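Local coordinates for protein TarM (Staphylococcus aureus subsp. aureus 21178, PDB 4X7R) that is a glycosyltransferase-family protein of the GT-B clan, with a long antiparallel sheet inserted in its first parallel-sheet domain, and has UDP bound in this model, at residues Tyr72-Gln75 and Ile76-Lys80; Tyr111-Ile114 and Thr115-Thr118; Thr156-Val159 and Asp160-Cys164. The protein carries 1 engineered substitution. All blocks are in the same frame, centred on the assembly; numbering follows the deposited sequence.

Contact 1: residues Tyr72-Gln75 and Ile76-Lys80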
loop_
_atom_site.group_PDB
_atom_site.type_symbol
_atom_site.label_atom_id
_atom_site.label_comp_id
_atom_site.label_asym_id
_atom_site.label_seq_id
_atom_site.Cartn_x
_atom_site.Cartn_y
_atom_site.Cartn_z
ATOM N N TYR A 72 8.267 -15.548 -9.768
ATOM C CA TYR A 72 9.550 -15.935 -10.349
ATOM C C TYR A 72 9.711 -17.473 -10.331
ATOM O O TYR A 72 10.057 -18.059 -11.354
ATOM C CB TYR A 72 10.681 -15.257 -9.562
ATOM C CG TYR A 72 12.074 -15.763 -9.875
ATOM C CD1 TYR A 72 12.734 -15.374 -11.040
ATOM C CD2 TYR A 72 12.752 -16.589 -8.984
ATOM C CE1 TYR A 72 14.012 -15.854 -11.342
ATOM C CE2 TYR A 72 14.038 -17.049 -9.259
ATOM C CZ TYR A 72 14.668 -16.675 -10.437
ATOM O OH TYR A 72 15.939 -17.121 -10.709
ATOM N N PHE A 73 9.468 -18.126 -9.164
ATOM C CA PHE A 73 9.615 -19.580 -9.088
ATOM C C PHE A 73 8.452 -20.298 -9.759
ATOM O O PHE A 73 8.640 -21.394 -10.274
ATOM C CB PHE A 73 9.775 -20.038 -7.630
ATOM C CG PHE A 73 11.036 -19.526 -6.978
ATOM C CD1 PHE A 73 12.283 -20.004 -7.371
ATOM C CD2 PHE A 73 10.980 -18.541 -6.003
ATOM C CE1 PHE A 73 13.448 -19.547 -6.753
ATOM C CE2 PHE A 73 12.145 -18.070 -5.400
ATOM C CZ PHE A 73 13.370 -18.579 -5.778
ATOM N N LYS A 74 7.247 -19.674 -9.757
ATOM C CA LYS A 74 6.057 -20.225 -10.405
ATOM C C LYS A 74 6.289 -20.297 -11.918
ATOM O O LYS A 74 5.961 -21.304 -12.530
ATOM C CB LYS A 74 4.829 -19.363 -10.072
ATOM C CG LYS A 74 3.503 -19.841 -10.661
ATOM C CD LYS A 74 2.398 -18.979 -10.088
ATOM C CE LYS A 74 1.044 -19.323 -10.632
ATOM N NZ LYS A 74 -0.027 -18.860 -9.714
ATOM N N GLN A 75 6.877 -19.232 -12.505
ATOM C CA GLN A 75 7.196 -19.128 -13.928
ATOM C C GLN A 75 8.224 -20.160 -14.339
ATOM O O GLN A 75 8.046 -20.775 -15.382
ATOM C CB GLN A 75 7.639 -17.719 -14.284
ATOM C CG GLN A 75 6.471 -16.744 -14.467
ATOM C CD GLN A 75 6.845 -15.265 -14.373
ATOM O OE1 GLN A 75 8.022 -14.867 -14.276
ATOM N NE2 GLN A 75 5.828 -14.413 -14.378
ATOM N N ILE A 76 9.251 -20.422 -13.507
ATOM C CA ILE A 76 10.259 -21.474 -13.761
ATOM C C ILE A 76 9.549 -22.836 -13.759
ATOM O O ILE A 76 9.739 -23.624 -14.669
ATOM C CB ILE A 76 11.435 -21.411 -12.742
ATOM C CG1 ILE A 76 12.271 -20.125 -12.954
ATOM C CG2 ILE A 76 12.338 -22.646 -12.847
ATOM C CD1 ILE A 76 13.004 -19.636 -11.679
ATOM N N SER A 77 8.666 -23.060 -12.774
ATOM C CA SER A 77 7.884 -24.286 -12.621
ATOM C C SER A 77 6.974 -24.556 -13.816
ATOM O O SER A 77 6.906 -25.690 -14.265
ATOM C CB SER A 77 7.063 -24.222 -11.338
ATOM O OG SER A 77 6.453 -25.471 -11.072
ATOM N N ASN A 78 6.267 -23.532 -14.310
ATOM C CA ASN A 78 5.385 -23.602 -15.491
ATOM C C ASN A 78 6.101 -24.188 -16.715
ATOM O O ASN A 78 5.499 -24.954 -17.454
ATOM C CB ASN A 78 4.862 -22.206 -15.863
ATOM C CG ASN A 78 3.861 -21.617 -14.890
ATOM O OD1 ASN A 78 3.212 -22.300 -14.122
ATOM N ND2 ASN A 78 3.674 -20.327 -14.952
ATOM N N ASN A 79 7.383 -23.831 -16.916
ATOM C CA ASN A 79 8.231 -24.300 -18.017
ATOM C C ASN A 79 8.637 -25.753 -17.928
ATOM O O ASN A 79 9.056 -26.320 -18.941
ATOM C CB ASN A 79 9.492 -23.435 -18.106
ATOM C CG ASN A 79 9.237 -22.058 -18.632
ATOM O OD1 ASN A 79 8.339 -21.844 -19.455
ATOM N ND2 ASN A 79 10.023 -21.088 -18.152
ATOM N N LYS A 80 8.544 -26.361 -16.736
ATOM C CA LYS A 80 8.925 -27.765 -16.499
ATOM C C LYS A 80 7.973 -28.804 -17.132
ATOM O O LYS A 80 8.400 -29.903 -17.482
ATOM C CB LYS A 80 9.119 -27.996 -14.987
ATOM C CG LYS A 80 9.390 -29.432 -14.524
ATOM C CD LYS A 80 10.872 -29.781 -14.456
ATOM C CE LYS A 80 11.134 -30.990 -13.581
ATOM N NZ LYS A 80 10.926 -30.705 -12.126
#
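Ile76 lays its delta methyl over a face of the Tyr72 ring, one turn back along helix 69-78. Its CD1 stands 3.8 Å from the centroid of the Tyr72 ring and 18° off the ring normal, which meets the criteria of a CH-pi contact. The nearest ring atom to Ile76 CD1 is Tyr72 CZ, at 3.6 Å, so the methyl is shifted toward the rim on the hydroxyl side. Tyr72 presents that face because its CG is anti to the backbone N (chi1 169°), while the edge of its ring, at CD2, rests over the centre of the Phe73 ring. Ile76 N also donates to Tyr72 O, at 3.3 Å. At Ser77, the backbone N bonds Phe73 O at 3.0 Å and CB lies against the carbonyl oxygen of Lys74. Ser77 OG has its partner outside, in Asp170. Asn78 N follows with a bond of 2.9 Å to Lys74 O. The side-chain oxygen OD1 of Asn78 comes within 3.3 Å of that same Lys74 O, but both are acceptors; OD1 takes its hydrogen from Glu171 N. Asn79 N reaches Gln75 O at 3.5 Å, a weak bond. The buried flank of the helix, with Phe73 and Ser77, packs on strand 175-182, and Phe73 also meets helix 203-214. Carbon contacts among Tyr72, Phe73 and Ile76 thus serve the apolar part, while Ser77 and Asn78 tie the helix by hydrogen bonds to Asp170 and Glu171.

Contact 2: residues Tyr111-Ile114 and Thr115-Thr118; sequences YFDI and TTRT. Engineered in segment 115-118: Arg117 (natural residue Gly).
Asp113 N donates to Thr118 O at 3.0 Å and Arg117 N returns a weak bond to Asp113 O, closing the chain into a tight reversal whose two arms run 147° apart. Inside it, the carboxylate oxygen OD2 of Asp113 collects three donors. Thr116 N comes to its anti lone pair at 2.8 Å, nearly straight at 164°, and Thr115 OG1 takes the syn lone pair at 2.7 Å. Thr115 N, at 2.9 Å from Asp113 OD2, approaches from above the carboxylate plane and closes an Asx turn. Asp113 CG, anti to the backbone N (chi1 -177°), brings OD2 over these donors. Thr116 adds a carbon contact, its CG2 lying 3.5 Å from Asp113 CB. On the strand side, the Phe112 ring meets Arg117 O at its edge, with CD2 4.0 Å from that oxygen, and lies beside the Tyr119 ring. Arg117, an engineered residue (Gly in the natural sequence), has its CB pointing away from residues 111-114. The turn links strands 108-113 and 119-126 of the antiparallel sheet. Three donors on one oxygen probably favour the ionised carboxylate and hold its rotation fixed, so that Asp113 braces the turn from within.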
loop_
_atom_site.group_PDB
_atom_site.type_symbol
_atom_site.label_atom_id
_atom_site.label_comp_id
_atom_site.label_asym_id
_atom_site.label_seq_id
_atom_site.Cartn_x
_atom_site.Cartn_y
_atom_site.Cartn_z
ATOM N N TYR A 111 -19.695 -33.339 2.561
ATOM C CA TYR A 111 -19.586 -34.700 2.032
ATOM C C TYR A 111 -19.300 -35.697 3.131
ATOM O O TYR A 111 -18.411 -35.468 3.943
ATOM C CB TYR A 111 -18.546 -34.762 0.877
ATOM C CG TYR A 111 -18.892 -33.818 -0.256
ATOM C CD1 TYR A 111 -18.575 -32.464 -0.182
ATOM C CD2 TYR A 111 -19.636 -34.253 -1.350
ATOM C CE1 TYR A 111 -18.989 -31.569 -1.162
ATOM C CE2 TYR A 111 -20.024 -33.370 -2.357
ATOM C CZ TYR A 111 -19.693 -32.030 -2.260
ATOM O OH TYR A 111 -20.065 -31.142 -3.240
ATOM N N PHE A 112 -20.089 -36.785 3.177
ATOM C CA PHE A 112 -20.019 -37.835 4.197
ATOM C C PHE A 112 -19.813 -39.189 3.524
ATOM O O PHE A 112 -20.532 -39.489 2.577
ATOM C CB PHE A 112 -21.317 -37.821 5.058
ATOM C CG PHE A 112 -21.474 -36.562 5.887
ATOM C CD1 PHE A 112 -21.933 -35.378 5.312
ATOM C CD2 PHE A 112 -21.143 -36.552 7.237
ATOM C CE1 PHE A 112 -22.022 -34.198 6.064
ATOM C CE2 PHE A 112 -21.238 -35.369 7.992
ATOM C CZ PHE A 112 -21.681 -34.203 7.400
ATOM N N ASP A 113 -18.839 -40.001 3.991
ATOM C CA ASP A 113 -18.599 -41.318 3.388
ATOM C C ASP A 113 -19.725 -42.290 3.678
ATOM O O ASP A 113 -20.168 -42.395 4.817
ATOM C CB ASP A 113 -17.235 -41.915 3.782
ATOM C CG ASP A 113 -16.923 -43.248 3.109
ATOM O OD1 ASP A 113 -16.545 -43.238 1.915
ATOM O OD2 ASP A 113 -17.099 -44.301 3.761
ATOM N N ILE A 114 -20.184 -42.991 2.630
ATOM C CA ILE A 114 -21.261 -43.976 2.661
ATOM C C ILE A 114 -20.997 -45.140 3.642
ATOM O O ILE A 114 -21.943 -45.614 4.271
ATOM C CB ILE A 114 -21.624 -44.396 1.202
ATOM C CG1 ILE A 114 -22.573 -43.351 0.572
ATOM C CG2 ILE A 114 -22.209 -45.818 1.094
ATOM C CD1 ILE A 114 -22.398 -43.093 -0.923
ATOM N N THR A 115 -19.718 -45.553 3.814
ATOM C CA THR A 115 -19.350 -46.651 4.723
ATOM C C THR A 115 -18.934 -46.188 6.128
ATOM O O THR A 115 -19.548 -46.636 7.099
ATOM C CB THR A 115 -18.370 -47.656 4.078
ATOM O OG1 THR A 115 -17.164 -46.984 3.702
ATOM C CG2 THR A 115 -18.975 -48.394 2.885
ATOM N N THR A 116 -17.903 -45.314 6.246
ATOM C CA THR A 116 -17.432 -44.820 7.553
ATOM C C THR A 116 -18.407 -43.866 8.279
ATOM O O THR A 116 -18.228 -43.596 9.474
ATOM C CB THR A 116 -15.946 -44.370 7.534
ATOM O OG1 THR A 116 -15.546 -43.995 8.855
ATOM C CG2 THR A 116 -15.676 -43.215 6.590
ATOM N N ARG A 117 -19.433 -43.359 7.551
ATOM C CA ARG A 117 -20.467 -42.427 8.033
ATOM C C ARG A 117 -19.913 -41.065 8.474
ATOM O O ARG A 117 -20.690 -40.194 8.879
ATOM C CB ARG A 117 -21.347 -43.055 9.130
ATOM C CG ARG A 117 -22.046 -44.352 8.727
ATOM C CD ARG A 117 -23.521 -44.414 9.115
ATOM N NE ARG A 117 -23.847 -43.698 10.355
ATOM C CZ ARG A 117 -23.715 -44.199 11.581
ATOM N NH1 ARG A 117 -23.231 -45.423 11.758
ATOM N NH2 ARG A 117 -24.049 -43.472 12.639
ATOM N N THR A 118 -18.580 -40.867 8.361
ATOM C CA THR A 118 -17.913 -39.638 8.780
ATOM C C THR A 118 -17.776 -38.541 7.717
ATOM O O THR A 118 -17.719 -38.815 6.518
ATOM C CB THR A 118 -16.620 -39.937 9.563
ATOM O OG1 THR A 118 -16.349 -38.837 10.439
ATOM C CG2 THR A 118 -15.415 -40.209 8.654
#

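Contact 3: residues Thr156-Val159 and Asp160-Cys164; sequences TFNV and DNKVC
Thr156 O receives the backbone N of Cys164 at 2.9 Å, and the N-H...O angle of 168° makes this bond nearly straight. The gamma methyl CG2 of Thr156 lies 4.2 Å from Cys164 SG, a loose contact. Phe157 pairs with Val163 as an antiparallel non-hydrogen-bonded pair, their CA atoms 4.7 Å apart, and both side chains project from one face of the sheet. There Phe157 CE2 meets Val163 CG2 at 3.5 Å, the methyl approaching the ring obliquely. Asn161 lies by the same ring, its OD1 3.6 Å from Phe157 CG, with the amide plane turned 51° from the ring. That oxygen is engaged by Arg140 NE, and Arg140 also makes a cation-pi contact with Phe157. The segment is the connection of a beta hairpin between strands 150-157 and 163-169: a type I turn from Asn158 to Asn161 in which Asn161 adopts a left-handed backbone conformation, as in the classic G1 beta bulge. Accordingly Asn158 faces two residues: Asn158 O accepts Asn161 N, from well above the carbonyl plane, whereas Asn158 N donates to Lys162 O at 2.9 Å. The Asn158 side chain folds inward, CG lying between the backbone N and the carbonyl carbon (chi1 67°). This carries OD1 across the loop, where Lys162 N bonds it at 2.9 Å from above the amide carbonyl plane and Asp160 N reaches it more weakly. Beyond it the side chains of Asn158 and Lys162 run alongside each other. Val159, at the outer corner of the turn, has CG2 3.9 Å from Asp160 OD1, the two side chains crossing at a slant.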
loop_
_atom_site.group_PDB
_atom_site.type_symbol
_atom_site.label_atom_id
_atom_site.label_comp_id
_atom_site.label_asym_id
_atom_site.label_seq_id
_atom_site.Cartn_x
_atom_site.Cartn_y
_atom_site.Cartn_z
ATOM N N THR A 156 -2.052 -27.116 5.278
ATOM C CA THR A 156 -2.239 -28.217 6.250
ATOM C C THR A 156 -2.534 -27.626 7.631
ATOM O O THR A 156 -1.895 -26.649 8.030
ATOM C CB THR A 156 -1.049 -29.178 6.249
ATOM O OG1 THR A 156 -0.865 -29.655 4.921
ATOM C CG2 THR A 156 -1.249 -30.362 7.173
ATOM N N PHE A 157 -3.449 -28.255 8.376
ATOM C CA PHE A 157 -3.847 -27.777 9.720
ATOM C C PHE A 157 -3.412 -28.676 10.843
ATOM O O PHE A 157 -3.428 -29.886 10.686
ATOM C CB PHE A 157 -5.364 -27.521 9.806
ATOM C CG PHE A 157 -5.834 -26.490 8.813
ATOM C CD1 PHE A 157 -6.188 -26.860 7.512
ATOM C CD2 PHE A 157 -5.869 -25.145 9.150
ATOM C CE1 PHE A 157 -6.599 -25.907 6.588
ATOM C CE2 PHE A 157 -6.277 -24.189 8.219
ATOM C CZ PHE A 157 -6.622 -24.574 6.939
ATOM N N ASN A 158 -3.061 -28.073 11.992
ATOM C CA ASN A 158 -2.699 -28.786 13.226
ATOM C C ASN A 158 -3.968 -29.081 14.070
ATOM O O ASN A 158 -5.088 -28.797 13.622
ATOM C CB ASN A 158 -1.661 -27.968 14.037
ATOM C CG ASN A 158 -2.158 -26.670 14.626
ATOM O OD1 ASN A 158 -3.350 -26.361 14.650
ATOM N ND2 ASN A 158 -1.238 -25.864 15.111
ATOM N N VAL A 159 -3.777 -29.600 15.311
ATOM C CA VAL A 159 -4.842 -29.932 16.282
ATOM C C VAL A 159 -5.750 -28.746 16.652
ATOM O O VAL A 159 -6.934 -28.948 16.939
ATOM C CB VAL A 159 -4.310 -30.677 17.537
ATOM C CG1 VAL A 159 -3.808 -32.078 17.176
ATOM C CG2 VAL A 159 -3.229 -29.874 18.270
ATOM N N ASP A 160 -5.199 -27.523 16.649
ATOM C CA ASP A 160 -5.907 -26.281 16.970
ATOM C C ASP A 160 -6.537 -25.644 15.726
ATOM O O ASP A 160 -6.939 -24.473 15.777
ATOM C CB ASP A 160 -4.941 -25.275 17.633
ATOM C CG ASP A 160 -4.093 -25.830 18.768
ATOM O OD1 ASP A 160 -4.660 -26.486 19.673
ATOM O OD2 ASP A 160 -2.865 -25.591 18.760
ATOM N N ASN A 161 -6.586 -26.407 14.592
ATOM C CA ASN A 161 -7.094 -25.974 13.280
ATOM C C ASN A 161 -6.385 -24.711 12.779
ATOM O O ASN A 161 -7.008 -23.830 12.191
ATOM C CB ASN A 161 -8.633 -25.818 13.285
ATOM C CG ASN A 161 -9.271 -25.828 11.921
ATOM O OD1 ASN A 161 -8.759 -26.427 10.970
ATOM N ND2 ASN A 161 -10.423 -25.181 11.804
ATOM N N LYS A 162 -5.075 -24.616 13.042
ATOM C CA LYS A 162 -4.232 -23.499 12.597
ATOM C C LYS A 162 -3.286 -24.009 11.495
ATOM O O LYS A 162 -2.912 -25.186 11.507
ATOM C CB LYS A 162 -3.426 -22.901 13.761
ATOM C CG LYS A 162 -4.258 -22.159 14.827
ATOM C CD LYS A 162 -4.314 -20.659 14.592
ATOM C CE LYS A 162 -4.983 -19.914 15.725
ATOM N NZ LYS A 162 -4.042 -19.649 16.848
ATOM N N VAL A 163 -2.915 -23.127 10.542
ATOM C CA VAL A 163 -2.029 -23.457 9.402
ATOM C C VAL A 163 -0.607 -23.771 9.881
ATOM O O VAL A 163 0.045 -22.916 10.473
ATOM C CB VAL A 163 -2.055 -22.384 8.269
ATOM C CG1 VAL A 163 -1.135 -22.770 7.091
ATOM C CG2 VAL A 163 -3.476 -22.152 7.768
ATOM N N CYS A 164 -0.132 -24.996 9.621
ATOM C CA CYS A 164 1.227 -25.394 9.983
ATOM C C CYS A 164 2.109 -25.685 8.754
ATOM O O CYS A 164 3.328 -25.777 8.885
ATOM C CB CYS A 164 1.219 -26.566 10.963
ATOM S SG CYS A 164 0.432 -28.073 10.321
#

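How the contacts relate
The three contacts follow one another along the chain without overlap. Contact 1 lies on helix 69-78, while contacts 2 and 3 are both turns of the ten-stranded antiparallel sheet, joining strands 108-113 and 119-126 and strands 150-157 and 163-169 respectively. The centres of contacts 2 and 3 are 23 Å apart, with nearest atoms about 15 Å apart. Contact 1 is 28 Å from contact 3 and 38 Å from contact 2, centre to centre, and touches neither. It sits where the chain leaves the first parallel sheet, just after strand 66-68, in a helix packed on strand 175-182 of the antiparallel sheet. Contacts 2 and 3 are outlying and close two of that sheet's hairpins.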